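MccB protein (Escherichia coli, PDB 6OM4) probably activates the C-terminus of a ribosomally made peptide with ATP, in the manner of E1-like enzymes, on the way to the nucleotide antibiotic microcin C7. Local coordinates at residues Ser49-Thr52 and Ala53-Thr57; Thr171-Ile174 and Lys175-Leu179. One frame throughout, in Å; residues are numbered along the deposited sequence.

Overall arrangement
The two contacts come in series along the chain and sit far apart, about 51 Å between centres and about 38 Å between nearest atoms. Interaction 1 (49-57) lies at the surface of the N-terminal part, where the edge strand 49-50 of a small antiparallel sheet runs straight into helix 51-58. Interaction 2 (171-179) belongs to helix 170-181 of the ThiF-family region, in the unit that joins strands 141-146 and 186-191 of the large mixed sheet. They share no helix, strand or sheet. Interaction 1 is remote from the bound nucleotide; interaction 2 is the nearer of the two, its Ile174 side chain about 8 Å from the bound nucleotide analogue, close but not touching.

Interaction 1: residues Ser49-Thr52 and Ala53-Thr57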
loop_
_atom_site.group_PDB
_atom_site.type_symbol
_atom_site.label_atom_id
_atom_site.label_comp_id
_atom_site.label_asym_id
_atom_site.label_seq_id
_atom_site.Cartn_x
_atom_site.Cartn_y
_atom_site.Cartn_z
ATOM N N SER A 49 0.925 -18.681 -27.858
ATOM C CA SER A 49 0.408 -19.858 -28.482
ATOM C C SER A 49 -1.043 -20.091 -28.059
ATOM O O SER A 49 -1.420 -19.809 -26.901
ATOM C CB SER A 49 1.265 -21.026 -28.124
ATOM O OG SER A 49 0.656 -22.218 -28.595
ATOM N N SER A 50 -1.863 -20.631 -28.975
ATOM C CA SER A 50 -3.212 -21.100 -28.622
ATOM C C SER A 50 -3.114 -22.429 -27.851
ATOM O O SER A 50 -2.141 -23.108 -27.878
ATOM C CB SER A 50 -4.116 -21.266 -29.823
ATOM O OG SER A 50 -3.542 -22.176 -30.753
ATOM N N TYR A 51 -4.179 -22.758 -27.153
ATOM C CA TYR A 51 -4.368 -24.077 -26.555
ATOM C C TYR A 51 -4.143 -25.173 -27.584
ATOM O O TYR A 51 -3.407 -26.098 -27.338
ATOM C CB TYR A 51 -5.804 -24.177 -26.064
ATOM C CG TYR A 51 -6.159 -25.435 -25.327
ATOM C CD1 TYR A 51 -6.014 -25.501 -23.948
ATOM C CD2 TYR A 51 -6.723 -26.511 -25.979
ATOM C CE1 TYR A 51 -6.387 -26.630 -23.234
ATOM C CE2 TYR A 51 -7.125 -27.641 -25.279
ATOM C CZ TYR A 51 -6.935 -27.708 -23.907
ATOM O OH TYR A 51 -7.304 -28.817 -23.200
ATOM N N THR A 52 -4.771 -25.051 -28.760
ATOM C CA THR A 52 -4.629 -26.144 -29.787
ATOM C C THR A 52 -3.199 -26.225 -30.348
ATOM O O THR A 52 -2.673 -27.324 -30.494
ATOM C CB THR A 52 -5.686 -26.070 -30.894
ATOM O OG1 THR A 52 -5.305 -24.975 -31.731
ATOM C CG2 THR A 52 -7.083 -25.929 -30.337
ATOM N N ALA A 53 -2.544 -25.095 -30.648
ATOM C CA ALA A 53 -1.184 -25.093 -31.138
ATOM C C ALA A 53 -0.231 -25.747 -30.134
ATOM O O ALA A 53 0.712 -26.427 -30.553
ATOM C CB ALA A 53 -0.730 -23.684 -31.488
ATOM N N ALA A 54 -0.460 -25.516 -28.826
ATOM C CA ALA A 54 0.338 -26.132 -27.786
ATOM C C ALA A 54 0.008 -27.631 -27.706
ATOM O O ALA A 54 0.909 -28.428 -27.665
ATOM C CB ALA A 54 0.109 -25.464 -26.450
ATOM N N LEU A 55 -1.277 -27.963 -27.712
ATOM C CA LEU A 55 -1.740 -29.380 -27.635
ATOM C C LEU A 55 -1.152 -30.197 -28.794
ATOM O O LEU A 55 -0.839 -31.357 -28.588
ATOM C CB LEU A 55 -3.271 -29.392 -27.606
ATOM C CG LEU A 55 -3.984 -30.743 -27.589
ATOM C CD1 LEU A 55 -3.470 -31.618 -26.472
ATOM C CD2 LEU A 55 -5.469 -30.523 -27.430
ATOM N N GLU A 56 -0.973 -29.580 -29.977
ATOM C CA GLU A 56 -0.254 -30.168 -31.148
ATOM C C GLU A 56 1.175 -30.652 -30.850
ATOM O O GLU A 56 1.629 -31.631 -31.466
ATOM C CB GLU A 56 -0.084 -29.142 -32.274
ATOM C CG GLU A 56 -0.924 -29.393 -33.502
ATOM C CD GLU A 56 -1.432 -28.115 -34.155
ATOM O OE1 GLU A 56 -2.660 -27.961 -34.247
ATOM O OE2 GLU A 56 -0.614 -27.273 -34.537
ATOM N N THR A 57 1.942 -29.938 -30.011
ATOM C CA THR A 57 3.388 -30.196 -29.905
ATOM C C THR A 57 3.798 -30.775 -28.544
ATOM O O THR A 57 4.955 -31.153 -28.389
ATOM C CB THR A 57 4.192 -28.925 -30.201
ATOM O OG1 THR A 57 3.796 -27.951 -29.237
ATOM C CG2 THR A 57 3.953 -28.403 -31.602
#
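Ser50 turns its hydroxyl between its own backbone N and carbonyl carbon (chi1 58°), and from there OG reaches forward to the amide of Ala53, while Tyr51 and Leu55 both set CG anti to the backbone N (chi1 -176° for Tyr51), which sends both side chains out in the same direction, one turn apart. The Ser50 hydroxyl is the N-cap: Ala53 N donates to Ser50 OG over 3.1 Å, with an N-H...O angle of 161°. The same close approach brings Ser50 OG within 3.3 Å of Ala53 CB, so the methyl sits against the capping oxygen. Ser49 OG touches the same methyl from a second direction, roughly at right angles to the first, 3.5 Å from Ala53 CB.

The first backbone bonds of the helix follow at once. Ala54 N donates to Ser50 O, Leu55 N to Tyr51 O at 2.9 Å, and Glu56 N to Thr52 O, also at 2.9 Å.

Where the Tyr51 ring and the Leu55 side chain run alongside each other, the CD2 methyl of Leu55 comes obliquely to the ring, 4.0 Å from Tyr51 CE2. Both side chains go on to meet helix 62-74: Tyr51 stands edge-to-face with Phe65 and Phe69, and Leu55 also packs on Phe65. The backbone of Ser49 bonds to Tyr3, which ties strand 49-50 to strand 2-5. The arrangement is that of a serine N-cap at a strand-to-helix junction, where the edge strand of a three-stranded antiparallel sheet passes directly into helix 51-58.

Interaction 2: residues Thr171-Ile174 and Lys175-Leu179; sequences TEVI and KRELL
Val173 lays its CG1 methyl over one face of the Arg176 guanidinium, 3.7 Å from Arg176 NH2, as the two side chains run side by side. From the next residue, Ile174 packs on Leu178 one turn later, as the apolar pair of the contact, with Ile174 CG2 lying 3.7 Å from Leu178 CG. That pair faces helix 125-136, where both side chains meet Ser131, and Ile174 also rests on Leu144 of strand 141-146.

Backbone bonds carry the helix through the stretch. Lys175 N, Arg176 N and Glu177 N donate in turn to the carbonyls of Thr171, Glu172 and Val173, and Leu178 N follows, to Ile174 O at 2.8 Å.

The charged contact is between neighbours. A bend at chi3 (85°) turns the guanidinium of Arg176 side-on to Glu177, and NE and NH2 both donate to one oxygen: Arg176 NE to Glu177 OE2 is 2.8 Å, and Arg176 NH2 to Glu177 OE2 is 2.9 Å. OE2 lies in the guanidinium plane and takes NE on its anti lone pair. Lys180 also bridges to OE2, Arg181 to OE1, and Asp165 to Arg176 NH2.

With its edge bonded to Glu177 and Asp165 and one face under Val173, the guanidinium is held against rotation, and the three cationic partners would be expected to keep Glu177 ionised.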
loop_
_atom_site.group_PDB
_atom_site.type_symbol
_atom_site.label_atom_id
_atom_site.label_comp_id
_atom_site.label_asym_id
_atom_site.label_seq_id
_atom_site.Cartn_x
_atom_site.Cartn_y
_atom_site.Cartn_z
ATOM N N THR A 171 8.317 20.169 1.896
ATOM C CA THR A 171 7.561 19.986 0.660
ATOM C C THR A 171 8.465 20.273 -0.544
ATOM O O THR A 171 8.330 19.622 -1.561
ATOM C CB THR A 171 6.254 20.797 0.651
ATOM O OG1 THR A 171 6.597 22.179 0.710
ATOM C CG2 THR A 171 5.346 20.438 1.807
ATOM N N GLU A 172 9.359 21.272 -0.440
ATOM C CA GLU A 172 10.128 21.698 -1.591
ATOM C C GLU A 172 11.200 20.640 -1.924
ATOM O O GLU A 172 11.429 20.336 -3.064
ATOM C CB GLU A 172 10.748 23.070 -1.356
ATOM C CG GLU A 172 12.105 23.006 -0.724
ATOM C CD GLU A 172 12.733 24.364 -0.505
ATOM O OE1 GLU A 172 12.727 24.862 0.669
ATOM O OE2 GLU A 172 13.201 24.930 -1.518
ATOM N N VAL A 173 11.796 20.008 -0.907
ATOM C CA VAL A 173 12.774 18.996 -1.172
ATOM C C VAL A 173 12.127 17.689 -1.646
ATOM O O VAL A 173 12.642 17.081 -2.571
ATOM C CB VAL A 173 13.677 18.799 0.041
ATOM C CG1 VAL A 173 14.710 17.720 -0.208
ATOM C CG2 VAL A 173 14.321 20.122 0.404
ATOM N N ILE A 174 11.027 17.266 -1.025
ATOM C CA ILE A 174 10.317 16.096 -1.562
ATOM C C ILE A 174 9.984 16.333 -3.042
ATOM O O ILE A 174 10.258 15.458 -3.888
ATOM C CB ILE A 174 9.077 15.709 -0.744
ATOM C CG1 ILE A 174 9.491 15.371 0.689
ATOM C CG2 ILE A 174 8.345 14.573 -1.439
ATOM C CD1 ILE A 174 8.459 14.675 1.516
ATOM N N LYS A 175 9.425 17.501 -3.378
ATOM C CA LYS A 175 9.041 17.750 -4.758
ATOM C C LYS A 175 10.262 17.610 -5.673
ATOM O O LYS A 175 10.198 16.990 -6.728
ATOM C CB LYS A 175 8.412 19.134 -4.942
ATOM C CG LYS A 175 8.170 19.478 -6.399
ATOM C CD LYS A 175 7.362 20.700 -6.586
ATOM C CE LYS A 175 6.991 20.903 -8.040
ATOM N NZ LYS A 175 6.652 22.322 -8.277
ATOM N N ARG A 176 11.397 18.210 -5.277
ATOM C CA ARG A 176 12.604 18.175 -6.138
ATOM C C ARG A 176 13.014 16.708 -6.364
ATOM O O ARG A 176 13.286 16.283 -7.462
ATOM C CB ARG A 176 13.727 18.999 -5.496
ATOM C CG ARG A 176 15.085 18.884 -6.169
ATOM C CD ARG A 176 16.205 19.461 -5.316
ATOM N NE ARG A 176 16.722 18.502 -4.345
ATOM C CZ ARG A 176 17.170 18.785 -3.127
ATOM N NH1 ARG A 176 17.109 20.019 -2.641
ATOM N NH2 ARG A 176 17.667 17.824 -2.372
ATOM N N GLU A 177 13.006 15.928 -5.287
ATOM C CA GLU A 177 13.513 14.561 -5.326
ATOM C C GLU A 177 12.556 13.617 -6.075
ATOM O O GLU A 177 13.004 12.688 -6.705
ATOM C CB GLU A 177 13.839 14.128 -3.896
ATOM C CG GLU A 177 15.042 14.881 -3.351
ATOM C CD GLU A 177 16.333 14.720 -4.147
ATOM O OE1 GLU A 177 16.653 13.578 -4.597
ATOM O OE2 GLU A 177 17.028 15.769 -4.327
ATOM N N LEU A 178 11.244 13.876 -6.008
ATOM C CA LEU A 178 10.266 13.080 -6.689
ATOM C C LEU A 178 10.431 13.315 -8.188
ATOM O O LEU A 178 10.401 12.396 -8.967
ATOM C CB LEU A 178 8.837 13.431 -6.242
ATOM C CG LEU A 178 8.402 13.011 -4.827
ATOM C CD1 LEU A 178 6.909 13.210 -4.664
ATOM C CD2 LEU A 178 8.780 11.569 -4.534
ATOM N N LEU A 179 10.590 14.580 -8.592
ATOM C CA LEU A 179 10.688 14.896 -10.018
ATOM C C LEU A 179 12.051 14.461 -10.576
ATOM O O LEU A 179 12.179 14.185 -11.770
ATOM C CB LEU A 179 10.409 16.379 -10.237
ATOM C CG LEU A 179 8.962 16.805 -10.000
ATOM C CD1 LEU A 179 8.793 18.315 -10.176
ATOM C CD2 LEU A 179 7.996 16.086 -10.928
#